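PDB 2UY6: Pap fimbrial major pilin protein, which polymerizes into the thick, right-handed helical rod of the Pap pilus, by which Escherichia coli colonizes the epithelium of specific host organs. Local coordinates for residues C22-S25 against D30-I33; T64-G69 against G75-A80; T82-N87 against D91-N96; N122-K125 against V130-Y133. The protein carries 2 engineered substitutions. One frame throughout, in Å; residues are numbered along the deposited sequence.

How the contacts relate
All four contacts follow one another along the chain; none nests within or crosses another. Contact 1 closes the turn after strand 23-25, leading into strand 32-34. Contact 2 folds the loop after strand 52-59 back onto the start of strand 77-86, touching contact 1 where Phe66 CE1 lies 3.4 Å from Cys22 SG. Contact 3 takes the far end of that strand and closes the connection to strand 93-94, so 77-86 links contacts 2 and 3, whose centres are about 25 Å apart. Contact 4 closes the loop before strand 130-139 and returns to contact 2 through Phe66, Lys67 and Leu79, tying the sheet that holds 130-139 to the one that holds 77-86.

Contact 1 of 4, residues C22-S25 against D30-I33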
loop_
_atom_site.group_PDB
_atom_site.type_symbol
_atom_site.label_atom_id
_atom_site.label_comp_id
_atom_site.label_asym_id
_atom_site.label_seq_id
_atom_site.Cartn_x
_atom_site.Cartn_y
_atom_site.Cartn_z
ATOM N N CYS B 22 -5.982 1.978 -1.209
ATOM C CA CYS B 22 -7.319 1.448 -1.003
ATOM C C CYS B 22 -7.897 0.672 -2.190
ATOM O O CYS B 22 -7.575 0.930 -3.350
ATOM C CB CYS B 22 -8.280 2.572 -0.610
ATOM S SG CYS B 22 -8.000 3.224 1.066
ATOM N N SER B 23 -8.745 -0.296 -1.866
ATOM C CA SER B 23 -9.430 -1.115 -2.851
ATOM C C SER B 23 -10.915 -0.815 -2.624
ATOM O O SER B 23 -11.323 -0.579 -1.484
ATOM C CB SER B 23 -9.137 -2.593 -2.588
ATOM O OG SER B 23 -9.745 -3.420 -3.561
ATOM N N ILE B 24 -11.730 -0.792 -3.677
ATOM C CA ILE B 24 -13.157 -0.516 -3.463
ATOM C C ILE B 24 -14.084 -1.647 -3.909
ATOM O O ILE B 24 -13.707 -2.519 -4.697
ATOM C CB ILE B 24 -13.636 0.807 -4.163
ATOM C CG1 ILE B 24 -14.104 0.533 -5.592
ATOM C CG2 ILE B 24 -12.529 1.836 -4.171
ATOM C CD1 ILE B 24 -13.048 0.048 -6.515
ATOM N N SER B 25 -15.300 -1.635 -3.374
ATOM C CA SER B 25 -16.306 -2.624 -3.739
ATOM C C SER B 25 -17.694 -2.113 -3.365
ATOM O O SER B 25 -17.831 -1.169 -2.588
ATOM C CB SER B 25 -16.024 -3.960 -3.052
ATOM O OG SER B 25 -16.013 -3.809 -1.653
ATOM N N ASP B 30 -20.675 -6.124 -9.905
ATOM C CA ASP B 30 -20.219 -5.407 -11.090
ATOM C C ASP B 30 -20.102 -3.921 -10.819
ATOM O O ASP B 30 -19.968 -3.122 -11.732
ATOM C CB ASP B 30 -21.162 -5.659 -12.276
ATOM C CG ASP B 30 -22.564 -5.095 -12.057
ATOM O OD1 ASP B 30 -22.883 -4.629 -10.935
ATOM O OD2 ASP B 30 -23.357 -5.127 -13.022
ATOM N N GLN B 31 -20.161 -3.558 -9.546
ATOM C CA GLN B 31 -20.022 -2.163 -9.139
ATOM C C GLN B 31 -20.933 -1.205 -9.911
ATOM O O GLN B 31 -20.502 -0.251 -10.554
ATOM C CB GLN B 31 -18.544 -1.752 -9.247
ATOM C CG GLN B 31 -17.638 -2.638 -8.382
ATOM C CD GLN B 31 -16.158 -2.261 -8.439
ATOM O OE1 GLN B 31 -15.736 -1.435 -9.257
ATOM N NE2 GLN B 31 -15.360 -2.879 -7.570
ATOM N N SER B 32 -22.223 -1.477 -9.822
ATOM C CA SER B 32 -23.203 -0.648 -10.482
ATOM C C SER B 32 -24.416 -0.441 -9.584
ATOM O O SER B 32 -24.580 -1.112 -8.566
ATOM C CB SER B 32 -23.651 -1.327 -11.767
ATOM O OG SER B 32 -24.304 -2.546 -11.456
ATOM N N ILE B 33 -25.248 0.518 -9.961
ATOM C CA ILE B 33 -26.491 0.774 -9.256
ATOM C C ILE B 33 -27.521 0.916 -10.365
ATOM O O ILE B 33 -27.279 1.576 -11.379
ATOM C CB ILE B 33 -26.452 2.046 -8.386
ATOM C CG1 ILE B 33 -25.988 3.243 -9.209
ATOM C CG2 ILE B 33 -25.579 1.804 -7.169
ATOM C CD1 ILE B 33 -26.076 4.550 -8.446
#
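Ser25 and Gln31 make the nearest backbone approach, their CA atoms 6.6 Å apart, so the main chains of 22-25 and 30-33 stay separate and one long side chain spans the gap. That side chain is Gln31, whose CB points toward residues 22-25. With CG beside the backbone N (chi1 -58°) and the chain extended beyond it, the amide is carried to Ile24, the two side chains crossing at about a right angle. As modelled, Gln31 NE2 lies 3.3 Å from Ile24 O, but the amide is probably turned over, and the assignment of its two end atoms is therefore doubtful. On the Ile24 side it is the CD1 methyl that comes up to the amide group, brought there because CG1 lies between the backbone N and the carbonyl carbon. Ser25 takes part through its CA, near the amide end of Gln31, while its CB points away. Within 30-33, Ser32 OG donates to Asp30 OD1 at 2.6 Å, meeting that oxygen from above the carboxylate plane and linking the residues before and after Gln31. Backbone hydrogen bonds join strand 23-25 to strand 52-59, and Cys22 is disulfide-linked to Cys61. Ser32 and Ile33 instead pair antiparallel with a strand of another protein's chain, which carries the sheet across the interface, consistent with the strand complementation known for pilins of this family.

Contact 2 of 4, residues T64-G69 against G75-A80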
loop_
_atom_site.group_PDB
_atom_site.type_symbol
_atom_site.label_atom_id
_atom_site.label_comp_id
_atom_site.label_asym_id
_atom_site.label_seq_id
_atom_site.Cartn_x
_atom_site.Cartn_y
_atom_site.Cartn_z
ATOM N N THR B 64 -7.828 5.620 7.845
ATOM C CA THR B 64 -7.491 6.797 8.646
ATOM C C THR B 64 -6.903 7.905 7.790
ATOM O O THR B 64 -5.923 8.539 8.175
ATOM C CB THR B 64 -6.460 6.452 9.741
ATOM O OG1 THR B 64 -5.272 5.935 9.125
ATOM C CG2 THR B 64 -7.027 5.416 10.709
ATOM N N ALA B 65 -7.495 8.125 6.624
ATOM C CA ALA B 65 -7.031 9.154 5.710
ATOM C C ALA B 65 -8.237 9.762 5.005
ATOM O O ALA B 65 -8.140 10.814 4.372
ATOM C CB ALA B 65 -6.070 8.552 4.700
ATOM N N PHE B 66 -9.374 9.082 5.121
ATOM C CA PHE B 66 -10.622 9.539 4.520
ATOM C C PHE B 66 -11.587 9.901 5.645
ATOM O O PHE B 66 -12.705 10.351 5.402
ATOM C CB PHE B 66 -11.262 8.435 3.663
ATOM C CG PHE B 66 -10.379 7.909 2.562
ATOM C CD1 PHE B 66 -9.407 6.955 2.826
ATOM C CD2 PHE B 66 -10.543 8.351 1.253
ATOM C CE1 PHE B 66 -8.615 6.445 1.806
ATOM C CE2 PHE B 66 -9.759 7.850 0.230
ATOM C CZ PHE B 66 -8.792 6.895 0.506
ATOM N N LYS B 67 -11.147 9.698 6.881
ATOM C CA LYS B 67 -11.977 9.982 8.042
ATOM C C LYS B 67 -12.290 11.457 8.232
ATOM O O LYS B 67 -11.623 12.326 7.675
ATOM C CB LYS B 67 -11.311 9.431 9.309
ATOM C CG LYS B 67 -11.237 7.913 9.351
ATOM C CD LYS B 67 -10.765 7.400 10.701
ATOM C CE LYS B 67 -10.882 5.878 10.775
ATOM N NZ LYS B 67 -10.423 5.328 12.087
ATOM N N GLY B 68 -13.329 11.721 9.017
ATOM C CA GLY B 68 -13.728 13.086 9.310
ATOM C C GLY B 68 -13.642 13.328 10.810
ATOM O O GLY B 68 -13.801 12.389 11.599
ATOM N N GLY B 69 -13.385 14.574 11.207
ATOM C CA GLY B 69 -13.287 14.897 12.623
ATOM C C GLY B 69 -11.909 15.377 13.043
ATOM O O GLY B 69 -11.008 14.577 13.301
ATOM N N GLY B 75 -5.677 15.643 4.060
ATOM C CA GLY B 75 -5.706 14.325 3.446
ATOM C C GLY B 75 -4.527 14.105 2.515
ATOM O O GLY B 75 -4.152 14.993 1.741
ATOM N N THR B 76 -3.933 12.918 2.596
ATOM C CA THR B 76 -2.790 12.576 1.761
ATOM C C THR B 76 -3.230 11.793 0.531
ATOM O O THR B 76 -2.402 11.274 -0.217
ATOM C CB THR B 76 -1.772 11.744 2.539
ATOM O OG1 THR B 76 -2.462 10.742 3.296
ATOM C CG2 THR B 76 -0.972 12.625 3.474
ATOM N N VAL B 77 -4.542 11.702 0.336
ATOM C CA VAL B 77 -5.091 11.007 -0.818
ATOM C C VAL B 77 -6.155 11.889 -1.468
ATOM O O VAL B 77 -7.213 12.117 -0.883
ATOM C CB VAL B 77 -5.741 9.660 -0.416
ATOM C CG1 VAL B 77 -6.096 8.853 -1.655
ATOM C CG2 VAL B 77 -4.797 8.881 0.467
ATOM N N LYS B 78 -5.865 12.401 -2.662
ATOM C CA LYS B 78 -6.826 13.231 -3.378
ATOM C C LYS B 78 -7.872 12.310 -3.990
ATOM O O LYS B 78 -7.558 11.227 -4.480
ATOM C CB LYS B 78 -6.135 14.038 -4.464
ATOM N N LEU B 79 -9.121 12.747 -3.957
ATOM C CA LEU B 79 -10.218 11.948 -4.472
ATOM C C LEU B 79 -10.983 12.721 -5.541
ATOM O O LEU B 79 -11.256 13.909 -5.374
ATOM C CB LEU B 79 -11.125 11.575 -3.302
ATOM C CG LEU B 79 -12.355 10.713 -3.538
ATOM C CD1 LEU B 79 -12.875 10.224 -2.196
ATOM C CD2 LEU B 79 -13.416 11.516 -4.267
ATOM N N ALA B 80 -11.321 12.062 -6.645
ATOM C CA ALA B 80 -12.047 12.737 -7.715
ATOM C C ALA B 80 -12.791 11.803 -8.668
ATOM O O ALA B 80 -12.394 10.650 -8.883
ATOM C CB ALA B 80 -11.090 13.630 -8.510
#
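Gly75 opens the second segment beside Ala65, and the two form the nearest pair of CA atoms, 5.8 Å apart. Ala65 O faces Gly75 CA at 4.4 Å, a loose contact that brings the loop 64-69 up to the start of the strand. Thr76 follows at the margin: its OG1 lies 4.4 Å from Ala65 CB, while its polar partner is a basic side chain on the chain of another protein. Val77 carries the contact. Its CB points toward the loop, and its two methyls divide the work. CG2, beside the backbone N, approaches Ala65 CB at 4.4 Å; CG1, anti to that nitrogen (chi1 -171°), reaches Phe66 CZ at 4.0 Å. The CG1 methyl meets the ring at a slant near the CZ end. Phe66 gets there although its CB does not aim at the strand: with CG beside its own backbone N (chi1 -57°) the ring swings round toward Val77. Lys78 points away, in keeping with the alternation of a strand, and the direction returns toward the loop at Leu79. Leu79 lies a little farther off and packs on Phe158 and Leu160 of strand 153-162 and on Leu131 and Tyr133. Phe66 also touches Leu160, Cys22 and Leu124. The direct chemistry between 64-69 and 75-80 is thus apolar side-chain packing of methyls and a ring end; Phe66 and Val77 are both buried, so the contact rests on shape and exclusion of water rather than on directional bonds.

Contact 3 of 4, residues T82-N87 against D91-N96; sequences TGPIVN and DELDTN
Two backbone hydrogen bonds flank Ile85 and Leu93, which form an antiparallel, non-hydrogen-bonded pair with CA atoms 4.8 Å apart and diverging side chains. Val86 N donates to Glu92 O at 3.1 Å in a fairly straight bond (161° at the hydrogen). Asp94 N donates to Pro84 O at 3.0 Å, more bent at 138°. A CA-H...O contact, Ile85 CA to Glu92 O at 3.4 Å, gives Glu92 O a second approach from the same strand. Side-chain packing lies around this frame. Leu93, its CG anti to the backbone N (chi1 179°), brings CD1 to 3.9 Å from Gly83 CA and 4.3 Å from Pro84 CD. Val86 packs against the stem of Glu92, crossing it obliquely, and its CG2 meets Glu92 CB at 3.4 Å, a close approach. Among the charged groups, Glu92 sends its extended chain past Val86 to a salt bridge with Lys138 and a hydrogen bond to Ser141, while Asp94 OD1 takes a weak bond from Thr95 N. Strand 77-86 pairs with 153-162, whereas 93-94 pairs with 101-106, and the chain bends at Asp91 and Glu92 between them. The result is a short, irregular beta hairpin that passes from one sheet to the other at the edge of the immunoglobulin-like pilin fold.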
loop_
_atom_site.group_PDB
_atom_site.type_symbol
_atom_site.label_atom_id
_atom_site.label_comp_id
_atom_site.label_asym_id
_atom_site.label_seq_id
_atom_site.Cartn_x
_atom_site.Cartn_y
_atom_site.Cartn_z
ATOM N N THR B 82 -14.410 11.156 -12.558
ATOM C CA THR B 82 -14.187 11.551 -13.933
ATOM C C THR B 82 -15.074 10.780 -14.890
ATOM O O THR B 82 -15.266 9.573 -14.748
ATOM C CB THR B 82 -12.703 11.376 -14.324
ATOM O OG1 THR B 82 -11.993 12.578 -13.996
ATOM C CG2 THR B 82 -12.552 11.086 -15.811
ATOM N N GLY B 83 -15.619 11.506 -15.858
ATOM C CA GLY B 83 -16.483 10.921 -16.863
ATOM C C GLY B 83 -16.946 12.018 -17.801
ATOM O O GLY B 83 -16.809 13.199 -17.476
ATOM N N PRO B 84 -17.485 11.672 -18.978
ATOM C CA PRO B 84 -17.963 12.675 -19.937
ATOM C C PRO B 84 -19.066 13.513 -19.305
ATOM O O PRO B 84 -19.952 12.973 -18.634
ATOM C CB PRO B 84 -18.479 11.823 -21.082
ATOM C CG PRO B 84 -18.965 10.588 -20.373
ATOM C CD PRO B 84 -17.827 10.314 -19.430
ATOM N N ILE B 85 -19.014 14.826 -19.512
ATOM C CA ILE B 85 -20.010 15.726 -18.934
ATOM C C ILE B 85 -20.918 16.428 -19.942
ATOM O O ILE B 85 -20.578 16.577 -21.118
ATOM C CB ILE B 85 -19.348 16.836 -18.099
ATOM C CG1 ILE B 85 -18.411 17.653 -18.985
ATOM C CG2 ILE B 85 -18.596 16.239 -16.927
ATOM C CD1 ILE B 85 -17.775 18.848 -18.282
ATOM N N VAL B 86 -22.081 16.863 -19.462
ATOM C CA VAL B 86 -23.030 17.592 -20.292
ATOM C C VAL B 86 -22.379 18.955 -20.491
ATOM O O VAL B 86 -22.257 19.729 -19.541
ATOM C CB VAL B 86 -24.378 17.789 -19.572
ATOM C CG1 VAL B 86 -25.357 18.482 -20.487
ATOM C CG2 VAL B 86 -24.930 16.459 -19.129
ATOM N N ASN B 87 -21.947 19.233 -21.718
ATOM C CA ASN B 87 -21.283 20.492 -22.038
ATOM C C ASN B 87 -21.837 21.646 -21.215
ATOM O O ASN B 87 -23.030 21.937 -21.256
ATOM C CB ASN B 87 -21.429 20.804 -23.528
ATOM C CG ASN B 87 -20.539 21.954 -23.973
ATOM O OD1 ASN B 87 -19.327 21.793 -24.133
ATOM N ND2 ASN B 87 -21.136 23.127 -24.163
ATOM N N ASP B 91 -21.238 18.996 -13.334
ATOM C CA ASP B 91 -21.878 18.215 -12.287
ATOM C C ASP B 91 -22.934 17.292 -12.872
ATOM O O ASP B 91 -23.678 16.643 -12.140
ATOM C CB ASP B 91 -22.497 19.138 -11.234
ATOM C CG ASP B 91 -23.719 19.881 -11.742
ATOM O OD1 ASP B 91 -23.741 20.278 -12.927
ATOM O OD2 ASP B 91 -24.653 20.078 -10.937
ATOM N N GLU B 92 -23.003 17.240 -14.198
ATOM C CA GLU B 92 -23.960 16.366 -14.862
ATOM C C GLU B 92 -23.207 15.334 -15.682
ATOM O O GLU B 92 -22.600 15.660 -16.695
ATOM C CB GLU B 92 -24.901 17.153 -15.779
ATOM C CG GLU B 92 -25.742 18.219 -15.082
ATOM C CD GLU B 92 -26.941 18.668 -15.917
ATOM O OE1 GLU B 92 -26.822 18.743 -17.160
ATOM O OE2 GLU B 92 -28.004 18.954 -15.327
ATOM N N LEU B 93 -23.247 14.090 -15.229
ATOM C CA LEU B 93 -22.574 13.002 -15.917
ATOM C C LEU B 93 -23.398 12.536 -17.122
ATOM O O LEU B 93 -24.440 11.896 -16.956
ATOM C CB LEU B 93 -22.360 11.833 -14.950
ATOM C CG LEU B 93 -21.679 10.606 -15.554
ATOM C CD1 LEU B 93 -20.249 10.961 -15.922
ATOM C CD2 LEU B 93 -21.720 9.459 -14.572
ATOM N N ASP B 94 -22.929 12.856 -18.328
ATOM C CA ASP B 94 -23.631 12.469 -19.546
ATOM C C ASP B 94 -23.770 10.946 -19.609
ATOM O O ASP B 94 -22.913 10.219 -19.098
ATOM C CB ASP B 94 -22.880 12.985 -20.776
ATOM C CG ASP B 94 -23.811 13.265 -21.958
ATOM O OD1 ASP B 94 -24.663 12.405 -22.265
ATOM O OD2 ASP B 94 -23.683 14.343 -22.579
ATOM N N THR B 95 -24.841 10.466 -20.237
ATOM C CA THR B 95 -25.097 9.031 -20.335
ATOM C C THR B 95 -25.081 8.453 -21.742
ATOM O O THR B 95 -25.026 9.180 -22.730
ATOM C CB THR B 95 -26.457 8.680 -19.737
ATOM O OG1 THR B 95 -27.458 9.506 -20.344
ATOM C CG2 THR B 95 -26.453 8.887 -18.231
ATOM N N ASN B 96 -25.145 7.128 -21.814
ATOM C CA ASN B 96 -25.162 6.413 -23.084
ATOM C C ASN B 96 -26.567 5.924 -23.398
ATOM O O ASN B 96 -27.308 5.516 -22.498
ATOM C CB ASN B 96 -24.233 5.198 -23.044
ATOM C CG ASN B 96 -22.784 5.576 -22.824
ATOM O OD1 ASN B 96 -22.221 6.394 -23.564
ATOM N ND2 ASN B 96 -22.165 4.978 -21.806
#

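Contact 4 of 4, residues N122-K125 against V130-Y133; sequences NTLK and VLHY
Leu131 and Thr123 meet at about a right angle, with Leu131 CD2 set 3.2 Å from Thr123 OG1, a close approach of methyl and hydroxyl. Thr123 holds OG1 between its backbone N and carbonyl carbon (chi1 50°), which turns the hydroxyl toward the strand; it also makes a weak hydrogen bond to Asp120 O. The Tyr133 side chain likewise stands at about a right angle to Thr123, its OH 4.0 Å from Thr123 OG1. Leu124 also reaches Leu131: its CD1 packs on Leu131 CD2 at 3.8 Å and on Val130 O at 3.3 Å. Two waters bridge the backbones. One donates to Thr123 O and accepts from His132 N; the other accepts from Lys125 N and donates to Val130 O, 2.9 Å away. Val130 O also lies over one face of the His132 ring, toward its rim, and that ring is hydrogen-bonded through ND1 to Asp55 and through NE2 to Glu128. The packing is thus of methyls, on one another and on a hydroxyl and a carbonyl oxygen, while water carries the polar link: the carbonyl of Thr123 and the N-H of Lys125 reach strand 130-139 through water rather than by direct pairing.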
loop_
_atom_site.group_PDB
_atom_site.type_symbol
_atom_site.label_atom_id
_atom_site.label_comp_id
_atom_site.label_asym_id
_atom_site.label_seq_id
_atom_site.Cartn_x
_atom_site.Cartn_y
_atom_site.Cartn_z
ATOM N N ASN B 122 -12.727 13.007 2.498
ATOM C CA ASN B 122 -12.792 12.971 3.955
ATOM C C ASN B 122 -14.258 12.826 4.351
ATOM O O ASN B 122 -14.656 13.155 5.469
ATOM C CB ASN B 122 -12.210 14.253 4.544
ATOM N N THR B 123 -15.054 12.329 3.409
ATOM C CA THR B 123 -16.481 12.124 3.608
ATOM C C THR B 123 -16.779 10.800 4.313
ATOM O O THR B 123 -17.771 10.144 4.002
ATOM C CB THR B 123 -17.223 12.139 2.248
ATOM O OG1 THR B 123 -16.561 11.258 1.329
ATOM C CG2 THR B 123 -17.239 13.538 1.661
ATOM N N LEU B 124 -15.934 10.405 5.263
ATOM C CA LEU B 124 -16.141 9.140 5.964
ATOM C C LEU B 124 -16.706 9.348 7.364
ATOM O O LEU B 124 -16.041 9.911 8.234
ATOM C CB LEU B 124 -14.824 8.365 6.044
ATOM C CG LEU B 124 -14.924 6.840 6.131
ATOM C CD1 LEU B 124 -15.553 6.297 4.860
ATOM C CD2 LEU B 124 -13.542 6.241 6.323
ATOM N N LYS B 125 -17.935 8.882 7.570
ATOM C CA LYS B 125 -18.630 9.015 8.854
ATOM C C LYS B 125 -18.087 8.075 9.929
ATOM O O LYS B 125 -18.274 6.860 9.855
ATOM C CB LYS B 125 -20.136 8.778 8.664
ATOM N N VAL B 130 -17.205 3.129 4.513
ATOM C CA VAL B 130 -17.990 3.312 3.302
ATOM C C VAL B 130 -18.239 4.789 3.059
ATOM O O VAL B 130 -18.677 5.510 3.962
ATOM C CB VAL B 130 -19.369 2.613 3.408
ATOM C CG1 VAL B 130 -20.189 2.862 2.142
ATOM C CG2 VAL B 130 -19.190 1.126 3.642
ATOM N N LEU B 131 -17.938 5.243 1.849
ATOM C CA LEU B 131 -18.187 6.630 1.482
ATOM C C LEU B 131 -19.614 6.593 0.935
ATOM O O LEU B 131 -19.946 5.721 0.125
ATOM C CB LEU B 131 -17.204 7.087 0.404
ATOM C CG LEU B 131 -15.727 7.102 0.818
ATOM C CD1 LEU B 131 -14.835 7.094 -0.419
ATOM C CD2 LEU B 131 -15.449 8.315 1.677
ATOM N N HIS B 132 -20.458 7.514 1.390
ATOM C CA HIS B 132 -21.857 7.545 0.964
ATOM C C HIS B 132 -22.172 8.684 0.002
ATOM O O HIS B 132 -21.823 9.835 0.255
ATOM C CB HIS B 132 -22.782 7.673 2.183
ATOM C CG HIS B 132 -22.540 6.647 3.252
ATOM N ND1 HIS B 132 -22.940 5.332 3.136
ATOM C CD2 HIS B 132 -21.967 6.756 4.476
ATOM C CE1 HIS B 132 -22.630 4.677 4.241
ATOM N NE2 HIS B 132 -22.038 5.518 5.071
ATOM N N TYR B 133 -22.832 8.344 -1.101
ATOM C CA TYR B 133 -23.252 9.318 -2.108
ATOM C C TYR B 133 -24.662 8.932 -2.559
ATOM O O TYR B 133 -25.153 7.847 -2.242
ATOM C CB TYR B 133 -22.356 9.285 -3.355
ATOM C CG TYR B 133 -20.897 9.626 -3.155
ATOM C CD1 TYR B 133 -19.964 8.645 -2.804
ATOM C CD2 TYR B 133 -20.443 10.930 -3.334
ATOM C CE1 TYR B 133 -18.613 8.962 -2.637
ATOM C CE2 TYR B 133 -19.102 11.253 -3.169
ATOM C CZ TYR B 133 -18.194 10.268 -2.820
ATOM O OH TYR B 133 -16.879 10.610 -2.644
HETATM O O HOH W 1 -20.027 9.154 3.348
HETATM O O HOH W 2 -19.319 7.112 6.233
#